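Local coordinates for acetyl-CoA hydrolase/transferase family protein (Porphyromonas gingivalis, PDB 2NVV) that probably hydrolyses acetyl-CoA or transfers coenzyme A between acetate and other acyl groups, as a zinc-binding member of the acetyl-CoA hydrolase/transferase family, at residues Tyr100-Leu105 with Asn374-Ser379; Ile362-Val367 with His412-His417; Gly22-Thr27 with Ala123-Ala128. All blocks are in the same frame, centred on the assembly; numbering follows the deposited sequence.

How the contacts relate
Along the chain, contact 3 opens first, at Gly22-Thr27. Contact 1 crosses it, pairing Tyr100-Leu105 from the N-terminal region with Asn374-Ser379 from the C-terminal one. Contact 2 lies in the C-terminal region and crosses contact 1. Strand 99-100, which leads into contact 1, is the outermost strand of the parallel sheet that holds both strands of contact 3. Contact 1 is the middle of the row: its centre is about 12 Å from that of contact 2, touched through Thr365 and His414, and about 18 Å from that of contact 3, reached where Leu105 meets Phe26. The row thus runs from the parallel sheet, past the predicted active site, to zinc ions bound between subunits.

Contact 1 (Tyr100-Leu105 with Asn374-Ser379); sequences YFDLHL and NGIGGS
The phenol of Tyr100 and the carboxylate of Asp102 reach from one loop to the backbone of the other. The hydroxyl of Tyr100 donates to a carbonyl, OH to Asn374 O at 2.5 Å, while Asp102 OD1 takes the amide of Ile376 (N to OD1 3.0 Å) on the lone pair turned away from its other oxygen. Between them Gly375, lacking a CB, lets both polar tips lie against its CA. Ile376 can be traced outward. Its CB stands 3.9 Å from Asp102 OD1; CG2 branches off to rest on the carbonyl of Leu103 (CG2 to O 3.5 Å). The other branch, with CG1 anti to the backbone N (chi1 -170°), runs extended to CD1, which meets the imidazole of His104 at CE1, 3.5 Å away. A branched aliphatic chain suits a place where two arms must fill two directions. Ile376 to Ser379 form a type II' beta turn whose second residue, Gly377, has the positive phi that glycine adopts readily, and Gly378 then stands at the N-cap position of helix 379-385. Asn374 and Gly378 are predicted to bind CoA, and Leu105 packs beside Glu284, the predicted thioester-forming glutamate, so the two loops bring the N- and C-terminal regions together at the likely active site. A water links Leu103 O to Gly377 N, and Leu105 N makes a weak bond to Gly377 O (3.3 Å). Leu105 CG lies 3.8 Å from Gly378 N. From the second subunit, His417 hydrogen-bonds Asp102 O through ND1.

Contact 2 (Ile362-Val367 with His412-His417); sequences INSTHV and HDHSEH. With ZN (zinc ion), chain G; ZN (zinc ion), chain H.
Ile362 and His414 form a single antiparallel, hydrogen-bonded pair, with Ile362 N to His414 O at 2.9 Å. Ile362 O accepts both Asp413 N and His414 N, which makes a classic beta bulge and turns Asp413 toward the other segment. There the packing is closest. Asp413 OD2 is gripped twice, by Ser364 N (2.8 Å) on its anti lone pair and by Thr365 OG1 (2.5 Å) on its syn side, which fixes the carboxylate while OD1 binds a zinc ion at 2.5 Å. An aspartate suits this place because it serves backbone, hydroxyl and metal at once. Asn363 OD1 accepts Thr365 N and His366 N in an Asx motif that shapes the loop carrying Thr365. Ser364 OG lies in the plane of the His414 ring, at its edge, 3.0 Å from its CE1. Two waters, His411 and, from the second subunit, Glu416 and His417 complete the zinc's shell. By contrast, Ser415-His417 leave Ile362-Val367 altogether: His417 NE2 lies 2.1 Å from the other zinc ion, which Glu416 OE1 also binds, so the metals bridge the dimer. Strand 362-367 lies between strands 371-372 and 355-357, while His414 packs against Thr383 of helix 379-385 and Phe391 of strand 389-392.

Contact 3 (Gly22-Thr27 with Ala123-Ala128); sequences GFSGFT and AIIEVA
The phenyl ring of Phe23 meets Ile124 obliquely along its CD2-CE2 side, CD2 lying 4.0 Å from Ile124 CG1. The two side chains stand side by side and point the same way, off one face of the parallel, Rossmann-like sheet of the N-terminal region. In the order 4-3-2-1-5-6-7, strands 20-23 and 122-127 are neighbours where the winding reverses, so the chain leaves strand 20-23 at a place where such folds often form a crevice. Gly22 pairs with Ala123, whose methyl lies on the other face; the pair puts no more than that one methyl there. Ile124 bridges the pairing with both its backbone groups: its N gives to Gly22 O (3.0 Å), and its O takes Ser24 N (3.1 Å). Beyond the last bridge Ser24 continues the ladder with its side chain. Its CB leans on Ile125 CG2 at 3.5 Å, and Leu145 of helix 145-151 touches both residues. Glu126, a charged residue in a buried spot, is met by Lys33 in a salt bridge and hydrogen-bonded by Thr139 and Asn160. Ser24 OG, set between its backbone N and carbonyl carbon (chi1 67°), hydrogen-bonds Gly30 O and accepts Glu126 N at 2.9 Å.

Contact 1 (Tyr100-Leu105 with Asn374-Ser379)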
ATOM      1  N   TYR A 100     -12.329  17.791   2.495  1.00  7.68           N
ATOM      2  CA  TYR A 100     -12.480  16.361   2.663  1.00  6.70           C
ATOM      3  C   TYR A 100     -11.200  15.644   2.242  1.00  6.39           C
ATOM      4  O   TYR A 100     -10.589  15.965   1.223  1.00  6.39           O
ATOM      5  CB  TYR A 100     -13.644  15.856   1.802  1.00  6.39           C
ATOM      6  CG  TYR A 100     -13.783  14.349   1.752  1.00  6.39           C
ATOM      7  CD1 TYR A 100     -14.194  13.626   2.878  1.00  6.39           C
ATOM      8  CD2 TYR A 100     -13.513  13.645   0.577  1.00  6.39           C
ATOM      9  CE1 TYR A 100     -14.336  12.241   2.831  1.00  6.39           C
ATOM     10  CE2 TYR A 100     -13.652  12.257   0.522  1.00  6.39           C
ATOM     11  CZ  TYR A 100     -14.066  11.565   1.652  1.00  6.62           C
ATOM     12  OH  TYR A 100     -14.245  10.202   1.597  1.00  6.57           O
ATOM     13  N   PHE A 101     -10.786  14.672   3.038  1.00  6.39           N
ATOM     14  CA  PHE A 101      -9.624  13.886   2.677  1.00  6.39           C
ATOM     15  C   PHE A 101      -9.878  12.439   3.077  1.00  6.82           C
ATOM     16  O   PHE A 101     -10.045  12.138   4.243  1.00  6.39           O
ATOM     17  CB  PHE A 101      -8.339  14.450   3.315  1.00  7.46           C
ATOM     18  CG  PHE A 101      -8.465  14.825   4.775  1.00  6.94           C
ATOM     19  CD1 PHE A 101      -9.162  15.966   5.159  1.00  6.39           C
ATOM     20  CD2 PHE A 101      -7.887  14.031   5.762  1.00  6.39           C
ATOM     21  CE1 PHE A 101      -9.284  16.312   6.498  1.00  6.39           C
ATOM     22  CE2 PHE A 101      -8.003  14.369   7.108  1.00  6.39           C
ATOM     23  CZ  PHE A 101      -8.706  15.514   7.477  1.00  6.39           C
ATOM     24  N   ASP A 102      -9.961  11.555   2.083  1.00  6.76           N
ATOM     25  CA  ASP A 102     -10.198  10.142   2.340  1.00  6.39           C
ATOM     26  C   ASP A 102      -8.889   9.433   2.677  1.00  6.39           C
ATOM     27  O   ASP A 102      -7.857   9.632   2.018  1.00  6.39           O
ATOM     28  CB  ASP A 102     -10.890   9.465   1.140  1.00  7.01           C
ATOM     29  CG  ASP A 102     -10.217   9.779  -0.204  1.00  6.80           C
ATOM     30  OD1 ASP A 102     -10.323   8.938  -1.136  1.00  6.41           O
ATOM     31  OD2 ASP A 102      -9.599  10.858  -0.340  1.00  6.81           O
ATOM     32  N   LEU A 103      -8.943   8.595   3.711  1.00  6.40           N
ATOM     33  CA  LEU A 103      -7.758   7.885   4.179  1.00  6.39           C
ATOM     34  C   LEU A 103      -7.960   6.391   4.161  1.00  6.39           C
ATOM     35  O   LEU A 103      -9.074   5.919   3.998  1.00  6.48           O
ATOM     36  CB  LEU A 103      -7.449   8.311   5.617  1.00  6.68           C
ATOM     37  CG  LEU A 103      -7.382   9.800   5.933  1.00  6.39           C
ATOM     38  CD1 LEU A 103      -7.453   9.995   7.436  1.00  6.39           C
ATOM     39  CD2 LEU A 103      -6.111  10.387   5.351  1.00  6.39           C
ATOM     40  N   HIS A 104      -6.869   5.651   4.308  1.00  6.39           N
ATOM     41  CA  HIS A 104      -6.949   4.200   4.388  1.00  6.88           C
ATOM     42  C   HIS A 104      -7.616   4.042   5.752  1.00  6.51           C
ATOM     43  O   HIS A 104      -7.103   4.534   6.759  1.00  6.93           O
ATOM     44  CB  HIS A 104      -5.548   3.569   4.396  1.00  6.39           C
ATOM     45  CG  HIS A 104      -4.811   3.713   3.102  1.00  6.39           C
ATOM     46  ND1 HIS A 104      -5.308   3.241   1.904  1.00  6.39           N
ATOM     47  CD2 HIS A 104      -3.605   4.263   2.820  1.00  6.39           C
ATOM     48  CE1 HIS A 104      -4.438   3.494   0.941  1.00  6.39           C
ATOM     49  NE2 HIS A 104      -3.396   4.113   1.471  1.00  6.39           N
ATOM     50  N   LEU A 105      -8.763   3.374   5.782  1.00  6.39           N
ATOM     51  CA  LEU A 105      -9.515   3.222   7.022  1.00  7.56           C
ATOM     52  C   LEU A 105      -8.758   2.679   8.231  1.00  6.39           C
ATOM     53  O   LEU A 105      -8.928   3.164   9.343  1.00  7.00           O
ATOM     54  CB  LEU A 105     -10.769   2.380   6.760  1.00  6.39           C
ATOM     55  CG  LEU A 105     -11.719   2.981   5.721  1.00  6.39           C
ATOM     56  CD1 LEU A 105     -13.022   2.200   5.714  1.00  6.39           C
ATOM     57  CD2 LEU A 105     -11.975   4.459   6.030  1.00  6.39           C
ATOM     58  N   ASN A 374     -16.837   8.324  -3.177  1.00 13.14           N
ATOM     59  CA  ASN A 374     -17.030   7.997  -1.768  1.00 10.58           C
ATOM     60  C   ASN A 374     -15.705   8.196  -1.031  1.00  9.58           C
ATOM     61  O   ASN A 374     -15.569   9.071  -0.180  1.00  8.24           O
ATOM     62  CB  ASN A 374     -17.483   6.544  -1.617  1.00  8.82           C
ATOM     63  CG  ASN A 374     -18.924   6.329  -2.030  1.00  6.39           C
ATOM     64  OD1 ASN A 374     -19.383   5.195  -2.134  1.00  6.39           O
ATOM     65  ND2 ASN A 374     -19.649   7.414  -2.252  1.00  6.71           N
ATOM     66  N   GLY A 375     -14.723   7.376  -1.380  1.00  8.53           N
ATOM     67  CA  GLY A 375     -13.418   7.459  -0.758  1.00  7.17           C
ATOM     68  C   GLY A 375     -12.694   6.161  -1.028  1.00  6.39           C
ATOM     69  O   GLY A 375     -13.333   5.158  -1.367  1.00  6.39           O
ATOM     70  N   ILE A 376     -11.368   6.167  -0.880  1.00  6.60           N
ATOM     71  CA  ILE A 376     -10.585   4.964  -1.134  1.00  7.40           C
ATOM     72  C   ILE A 376     -11.043   3.847  -0.202  1.00  6.47           C
ATOM     73  O   ILE A 376     -10.926   2.665  -0.528  1.00  6.44           O
ATOM     74  CB  ILE A 376      -9.066   5.214  -0.951  1.00  6.39           C
ATOM     75  CG1 ILE A 376      -8.292   3.993  -1.462  1.00  7.02           C
ATOM     76  CG2 ILE A 376      -8.745   5.471   0.519  1.00  6.39           C
ATOM     77  CD1 ILE A 376      -6.803   4.182  -1.540  1.00  6.39           C
ATOM     78  N   GLY A 377     -11.589   4.234   0.948  1.00  6.39           N
ATOM     79  CA  GLY A 377     -12.077   3.258   1.908  1.00  6.39           C
ATOM     80  C   GLY A 377     -11.003   2.311   2.401  1.00  6.39           C
ATOM     81  O   GLY A 377      -9.885   2.726   2.703  1.00  6.39           O
ATOM     82  N   GLY A 378     -11.348   1.033   2.503  1.00  6.39           N
ATOM     83  CA  GLY A 378     -10.393   0.039   2.948  1.00  6.39           C
ATOM     84  C   GLY A 378      -9.871  -0.791   1.790  1.00  6.39           C
ATOM     85  O   GLY A 378      -9.204  -1.790   2.000  1.00  6.91           O
ATOM     86  N   SER A 379     -10.167  -0.384   0.559  1.00  6.39           N
ATOM     87  CA  SER A 379      -9.705  -1.127  -0.609  1.00  6.39           C
ATOM     88  C   SER A 379      -8.188  -1.180  -0.668  1.00  6.39           C
ATOM     89  O   SER A 379      -7.625  -2.149  -1.159  1.00  6.39           O
ATOM     90  CB  SER A 379     -10.253  -0.515  -1.900  1.00  6.39           C
ATOM     91  OG  SER A 379      -9.820   0.812  -2.060  1.00  6.43           O
TER
HETATM   92  O   HOH W   1     -11.456   6.266   2.951  1.00 16.99           O

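Contact 2 (Ile362-Val367 with His412-His417)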
ATOM      1  N   ILE A 362      -5.989   0.794 -10.894  1.00  6.39           N
ATOM      2  CA  ILE A 362      -7.406   0.966 -10.587  1.00  6.39           C
ATOM      3  C   ILE A 362      -7.768   2.322  -9.969  1.00  6.67           C
ATOM      4  O   ILE A 362      -7.048   2.863  -9.139  1.00  6.39           O
ATOM      5  CB  ILE A 362      -7.912  -0.180  -9.634  1.00  6.39           C
ATOM      6  CG1 ILE A 362      -8.302  -1.418 -10.446  1.00  6.93           C
ATOM      7  CG2 ILE A 362      -9.143   0.266  -8.846  1.00  6.39           C
ATOM      8  CD1 ILE A 362      -7.186  -2.093 -11.140  1.00  6.39           C
ATOM      9  N   ASN A 363      -8.907   2.850 -10.411  1.00  6.39           N
ATOM     10  CA  ASN A 363      -9.462   4.103  -9.923  1.00  6.39           C
ATOM     11  C   ASN A 363     -10.733   3.667  -9.214  1.00  6.39           C
ATOM     12  O   ASN A 363     -11.597   3.018  -9.813  1.00  6.39           O
ATOM     13  CB  ASN A 363      -9.817   5.026 -11.092  1.00  6.39           C
ATOM     14  CG  ASN A 363     -10.602   6.256 -10.663  1.00  6.39           C
ATOM     15  OD1 ASN A 363     -10.954   6.417  -9.504  1.00  6.39           O
ATOM     16  ND2 ASN A 363     -10.883   7.127 -11.611  1.00  6.69           N
ATOM     17  N   SER A 364     -10.845   3.980  -7.930  1.00  6.39           N
ATOM     18  CA  SER A 364     -12.052   3.599  -7.212  1.00  6.87           C
ATOM     19  C   SER A 364     -12.694   4.774  -6.499  1.00  6.39           C
ATOM     20  O   SER A 364     -13.520   4.585  -5.607  1.00  6.39           O
ATOM     21  CB  SER A 364     -11.765   2.459  -6.216  1.00  6.78           C
ATOM     22  OG  SER A 364     -10.498   2.558  -5.613  1.00  7.05           O
ATOM     23  N   THR A 365     -12.358   5.991  -6.923  1.00  6.61           N
ATOM     24  CA  THR A 365     -12.898   7.167  -6.265  1.00  6.39           C
ATOM     25  C   THR A 365     -13.290   8.381  -7.114  1.00  6.66           C
ATOM     26  O   THR A 365     -14.294   9.028  -6.820  1.00  7.38           O
ATOM     27  CB  THR A 365     -11.914   7.661  -5.177  1.00  6.39           C
ATOM     28  OG1 THR A 365     -10.614   7.822  -5.754  1.00  6.39           O
ATOM     29  CG2 THR A 365     -11.818   6.676  -4.042  1.00  6.39           C
ATOM     30  N   HIS A 366     -12.520   8.710  -8.149  1.00  6.39           N
ATOM     31  CA  HIS A 366     -12.828   9.899  -8.948  1.00  6.39           C
ATOM     32  C   HIS A 366     -13.418   9.677 -10.325  1.00  7.05           C
ATOM     33  O   HIS A 366     -12.818   9.012 -11.155  1.00  9.47           O
ATOM     34  CB  HIS A 366     -11.580  10.769  -9.105  1.00  6.39           C
ATOM     35  CG  HIS A 366     -11.157  11.455  -7.842  1.00  6.39           C
ATOM     36  ND1 HIS A 366     -10.807  10.763  -6.700  1.00  6.42           N
ATOM     37  CD2 HIS A 366     -11.022  12.770  -7.543  1.00  6.52           C
ATOM     38  CE1 HIS A 366     -10.474  11.624  -5.754  1.00  7.34           C
ATOM     39  NE2 HIS A 366     -10.596  12.848  -6.238  1.00  6.68           N
ATOM     40  N   VAL A 367     -14.590  10.249 -10.572  1.00  6.39           N
ATOM     41  CA  VAL A 367     -15.227  10.137 -11.876  1.00  7.35           C
ATOM     42  C   VAL A 367     -14.500  11.133 -12.783  1.00  6.63           C
ATOM     43  O   VAL A 367     -14.360  12.308 -12.443  1.00  7.34           O
ATOM     44  CB  VAL A 367     -16.739  10.492 -11.808  1.00  7.79           C
ATOM     45  CG1 VAL A 367     -17.350  10.478 -13.218  1.00  6.39           C
ATOM     46  CG2 VAL A 367     -17.468   9.497 -10.915  1.00  6.39           C
ATOM     47  N   HIS A 412      -5.472   7.478  -9.931  1.00  6.39           N
ATOM     48  CA  HIS A 412      -4.886   6.240  -9.439  1.00  6.39           C
ATOM     49  C   HIS A 412      -5.083   6.009  -7.943  1.00  6.39           C
ATOM     50  O   HIS A 412      -4.611   6.780  -7.114  1.00  6.39           O
ATOM     51  CB  HIS A 412      -3.386   6.201  -9.744  1.00  6.39           C
ATOM     52  CG  HIS A 412      -3.055   6.183 -11.206  1.00  6.39           C
ATOM     53  ND1 HIS A 412      -2.340   5.159 -11.796  1.00  6.39           N
ATOM     54  CD2 HIS A 412      -3.326   7.069 -12.191  1.00  6.76           C
ATOM     55  CE1 HIS A 412      -2.187   5.415 -13.082  1.00  6.39           C
ATOM     56  NE2 HIS A 412      -2.775   6.567 -13.349  1.00  6.39           N
ATOM     57  N   ASP A 413      -5.783   4.929  -7.611  1.00  6.66           N
ATOM     58  CA  ASP A 413      -6.004   4.545  -6.223  1.00  6.46           C
ATOM     59  C   ASP A 413      -5.203   3.284  -5.899  1.00  6.39           C
ATOM     60  O   ASP A 413      -4.718   3.120  -4.772  1.00  6.39           O
ATOM     61  CB  ASP A 413      -7.490   4.322  -5.955  1.00  6.39           C
ATOM     62  CG  ASP A 413      -8.240   5.618  -5.807  1.00  6.39           C
ATOM     63  OD1 ASP A 413      -7.756   6.482  -5.051  1.00  6.39           O
ATOM     64  OD2 ASP A 413      -9.310   5.782  -6.432  1.00  6.89           O
ATOM     65  N   HIS A 414      -5.056   2.396  -6.884  1.00  6.69           N
ATOM     66  CA  HIS A 414      -4.280   1.166  -6.702  1.00  6.39           C
ATOM     67  C   HIS A 414      -3.358   1.002  -7.899  1.00  6.39           C
ATOM     68  O   HIS A 414      -3.777   1.211  -9.028  1.00  6.39           O
ATOM     69  CB  HIS A 414      -5.223  -0.027  -6.550  1.00  6.39           C
ATOM     70  CG  HIS A 414      -6.282   0.189  -5.513  1.00  6.39           C
ATOM     71  ND1 HIS A 414      -7.493   0.785  -5.800  1.00  6.39           N
ATOM     72  CD2 HIS A 414      -6.271  -0.017  -4.176  1.00  6.39           C
ATOM     73  CE1 HIS A 414      -8.182   0.938  -4.684  1.00  6.39           C
ATOM     74  NE2 HIS A 414      -7.463   0.460  -3.684  1.00  6.39           N
ATOM     75  N   SER A 415      -2.102   0.642  -7.652  1.00  6.39           N
ATOM     76  CA  SER A 415      -1.130   0.503  -8.722  1.00  6.39           C
ATOM     77  C   SER A 415      -0.889  -0.916  -9.239  1.00  7.74           C
ATOM     78  O   SER A 415      -1.282  -1.911  -8.611  1.00  6.99           O
ATOM     79  CB  SER A 415       0.210   1.083  -8.288  1.00  6.39           C
ATOM     80  OG  SER A 415       0.940   0.137  -7.535  1.00  6.77           O
ATOM     81  N   GLU A 416      -0.220  -0.977 -10.390  1.00  6.39           N
ATOM     82  CA  GLU A 416       0.131  -2.220 -11.060  1.00  6.39           C
ATOM     83  C   GLU A 416       0.827  -3.201 -10.123  1.00  6.39           C
ATOM     84  O   GLU A 416       0.775  -4.410 -10.329  1.00  6.75           O
ATOM     85  CB  GLU A 416       1.056  -1.916 -12.246  1.00  6.68           C
ATOM     86  CG  GLU A 416       2.290  -1.091 -11.881  1.00  6.54           C
ATOM     87  CD  GLU A 416       3.284  -0.989 -13.028  1.00  6.90           C
ATOM     88  OE1 GLU A 416       4.230  -0.173 -12.945  1.00  7.60           O
ATOM     89  OE2 GLU A 416       3.122  -1.734 -14.013  1.00  7.13           O
ATOM     90  N   HIS A 417       1.482  -2.667  -9.099  1.00  6.39           N
ATOM     91  CA  HIS A 417       2.218  -3.478  -8.134  1.00  6.39           C
ATOM     92  C   HIS A 417       1.323  -4.096  -7.074  1.00  6.39           C
ATOM     93  O   HIS A 417       1.754  -4.966  -6.327  1.00  6.39           O
ATOM     94  CB  HIS A 417       3.276  -2.621  -7.436  1.00  6.71           C
ATOM     95  CG  HIS A 417       4.141  -1.852  -8.379  1.00  7.00           C
ATOM     96  ND1 HIS A 417       5.071  -2.457  -9.197  1.00  6.46           N
ATOM     97  CD2 HIS A 417       4.175  -0.533  -8.683  1.00  6.76           C
ATOM     98  CE1 HIS A 417       5.639  -1.548  -9.967  1.00  6.39           C
ATOM     99  NE2 HIS A 417       5.112  -0.371  -9.675  1.00  6.57           N
TER
HETATM  100 ZN    ZN G 507       5.074   1.214 -10.997  1.00 16.91          ZN
HETATM  101 ZN    ZN H 507      -7.165   8.798  -4.377  1.00 20.56          ZN
HETATM  102  O   HOH W   2      -9.465   9.272  -3.928  1.00 28.46           O
HETATM  103  O   HOH W   3       2.859   1.894 -10.359  1.00  4.78           O
HETATM  104  O   HOH W   4      -5.142   8.058  -4.702  1.00 21.26           O

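Contact 3 (Gly22-Thr27 with Ala123-Ala128)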
ATOM      1  N   GLY A  22     -16.128  13.326  16.858  1.00  6.39           N
ATOM      2  CA  GLY A  22     -15.931  11.981  16.355  1.00  6.39           C
ATOM      3  C   GLY A  22     -17.233  11.245  16.572  1.00  6.39           C
ATOM      4  O   GLY A  22     -17.844  11.370  17.631  1.00  6.39           O
ATOM      5  N   PHE A  23     -17.673  10.493  15.570  1.00  6.82           N
ATOM      6  CA  PHE A  23     -18.917   9.743  15.673  1.00  6.39           C
ATOM      7  C   PHE A  23     -18.665   8.238  15.659  1.00  6.39           C
ATOM      8  O   PHE A  23     -17.742   7.758  15.017  1.00  7.16           O
ATOM      9  CB  PHE A  23     -19.848  10.131  14.524  1.00  6.39           C
ATOM     10  CG  PHE A  23     -19.990  11.620  14.332  1.00  6.57           C
ATOM     11  CD1 PHE A  23     -19.028  12.338  13.625  1.00  6.39           C
ATOM     12  CD2 PHE A  23     -21.089  12.304  14.837  1.00  7.00           C
ATOM     13  CE1 PHE A  23     -19.160  13.715  13.421  1.00  6.39           C
ATOM     14  CE2 PHE A  23     -21.226  13.674  14.637  1.00  6.39           C
ATOM     15  CZ  PHE A  23     -20.258  14.377  13.927  1.00  6.39           C
ATOM     16  N   SER A  24     -19.493   7.494  16.373  1.00  6.39           N
ATOM     17  CA  SER A  24     -19.363   6.041  16.443  1.00  6.39           C
ATOM     18  C   SER A  24     -19.938   5.373  15.198  1.00  6.43           C
ATOM     19  O   SER A  24     -20.504   6.037  14.323  1.00  6.39           O
ATOM     20  CB  SER A  24     -20.104   5.507  17.669  1.00  6.39           C
ATOM     21  OG  SER A  24     -21.508   5.692  17.530  1.00  6.39           O
ATOM     22  N   GLY A  25     -19.780   4.056  15.116  1.00  6.39           N
ATOM     23  CA  GLY A  25     -20.313   3.318  13.981  1.00  6.78           C
ATOM     24  C   GLY A  25     -19.436   3.185  12.752  1.00  6.39           C
ATOM     25  O   GLY A  25     -18.371   3.778  12.657  1.00  6.39           O
ATOM     26  N   PHE A  26     -19.902   2.370  11.813  1.00  7.27           N
ATOM     27  CA  PHE A  26     -19.210   2.141  10.550  1.00  7.45           C
ATOM     28  C   PHE A  26     -20.355   1.931   9.569  1.00  6.39           C
ATOM     29  O   PHE A  26     -21.060   0.931   9.651  1.00  6.39           O
ATOM     30  CB  PHE A  26     -18.350   0.890  10.643  1.00  6.62           C
ATOM     31  CG  PHE A  26     -17.361   0.755   9.527  1.00  6.39           C
ATOM     32  CD1 PHE A  26     -16.237   1.568   9.480  1.00  6.39           C
ATOM     33  CD2 PHE A  26     -17.548  -0.198   8.537  1.00  6.39           C
ATOM     34  CE1 PHE A  26     -15.305   1.428   8.457  1.00  6.92           C
ATOM     35  CE2 PHE A  26     -16.635  -0.354   7.510  1.00  6.66           C
ATOM     36  CZ  PHE A  26     -15.506   0.456   7.461  1.00  7.42           C
ATOM     37  N   THR A  27     -20.513   2.876   8.646  1.00  6.39           N
ATOM     38  CA  THR A  27     -21.612   2.904   7.687  1.00  6.39           C
ATOM     39  C   THR A  27     -22.731   3.358   8.613  1.00  6.71           C
ATOM     40  O   THR A  27     -22.537   3.396   9.824  1.00  7.95           O
ATOM     41  CB  THR A  27     -21.991   1.513   7.089  1.00  6.96           C
ATOM     42  OG1 THR A  27     -22.822   0.796   8.009  1.00  7.85           O
ATOM     43  CG2 THR A  27     -20.752   0.701   6.767  1.00  7.30           C
ATOM     44  N   ALA A 123     -17.428  13.193  21.465  1.00  7.55           N
ATOM     45  CA  ALA A 123     -17.711  11.958  20.760  1.00  6.42           C
ATOM     46  C   ALA A 123     -19.200  11.686  20.906  1.00  7.10           C
ATOM     47  O   ALA A 123     -19.720  11.655  22.027  1.00  7.54           O
ATOM     48  CB  ALA A 123     -16.908  10.819  21.367  1.00  6.39           C
ATOM     49  N   ILE A 124     -19.895  11.531  19.779  1.00  6.39           N
ATOM     50  CA  ILE A 124     -21.320  11.212  19.813  1.00  6.39           C
ATOM     51  C   ILE A 124     -21.374   9.728  19.463  1.00  6.39           C
ATOM     52  O   ILE A 124     -20.875   9.330  18.415  1.00  6.39           O
ATOM     53  CB  ILE A 124     -22.133  11.973  18.749  1.00  6.49           C
ATOM     54  CG1 ILE A 124     -21.655  13.423  18.619  1.00  6.39           C
ATOM     55  CG2 ILE A 124     -23.606  11.922  19.115  1.00  6.39           C
ATOM     56  CD1 ILE A 124     -21.940  14.297  19.788  1.00  6.39           C
ATOM     57  N   ILE A 125     -21.960   8.906  20.329  1.00  6.39           N
ATOM     58  CA  ILE A 125     -22.025   7.479  20.051  1.00  6.39           C
ATOM     59  C   ILE A 125     -23.407   6.859  20.246  1.00  6.39           C
ATOM     60  O   ILE A 125     -24.190   7.320  21.070  1.00  6.39           O
ATOM     61  CB  ILE A 125     -21.016   6.704  20.930  1.00  6.61           C
ATOM     62  CG1 ILE A 125     -21.364   6.876  22.407  1.00  7.82           C
ATOM     63  CG2 ILE A 125     -19.612   7.214  20.680  1.00  7.00           C
ATOM     64  CD1 ILE A 125     -20.480   6.082  23.359  1.00  7.36           C
ATOM     65  N   GLU A 126     -23.717   5.834  19.459  1.00  7.76           N
ATOM     66  CA  GLU A 126     -24.985   5.127  19.616  1.00  8.25           C
ATOM     67  C   GLU A 126     -24.669   3.871  20.429  1.00  7.54           C
ATOM     68  O   GLU A 126     -23.711   3.160  20.144  1.00  6.39           O
ATOM     69  CB  GLU A 126     -25.596   4.733  18.277  1.00  6.40           C
ATOM     70  CG  GLU A 126     -26.919   4.024  18.472  1.00  7.36           C
ATOM     71  CD  GLU A 126     -27.557   3.585  17.188  1.00  6.86           C
ATOM     72  OE1 GLU A 126     -28.587   4.185  16.819  1.00  6.39           O
ATOM     73  OE2 GLU A 126     -27.027   2.639  16.555  1.00  8.30           O
ATOM     74  N   VAL A 127     -25.488   3.583  21.430  1.00  8.17           N
ATOM     75  CA  VAL A 127     -25.222   2.459  22.305  1.00  9.07           C
ATOM     76  C   VAL A 127     -26.401   1.513  22.533  1.00 10.05           C
ATOM     77  O   VAL A 127     -27.572   1.885  22.354  1.00 10.00           O
ATOM     78  CB  VAL A 127     -24.708   3.010  23.660  1.00  7.90           C
ATOM     79  CG1 VAL A 127     -24.544   1.920  24.657  1.00 10.51           C
ATOM     80  CG2 VAL A 127     -23.371   3.712  23.451  1.00  9.25           C
ATOM     81  N   ALA A 128     -26.077   0.276  22.904  1.00 10.64           N
ATOM     82  CA  ALA A 128     -27.092  -0.735  23.203  1.00 12.21           C
ATOM     83  C   ALA A 128     -27.218  -0.770  24.723  1.00 13.64           C
ATOM     84  O   ALA A 128     -28.203  -1.267  25.271  1.00 12.48           O
ATOM     85  CB  ALA A 128     -26.661  -2.110  22.673  1.00 11.35           C
TER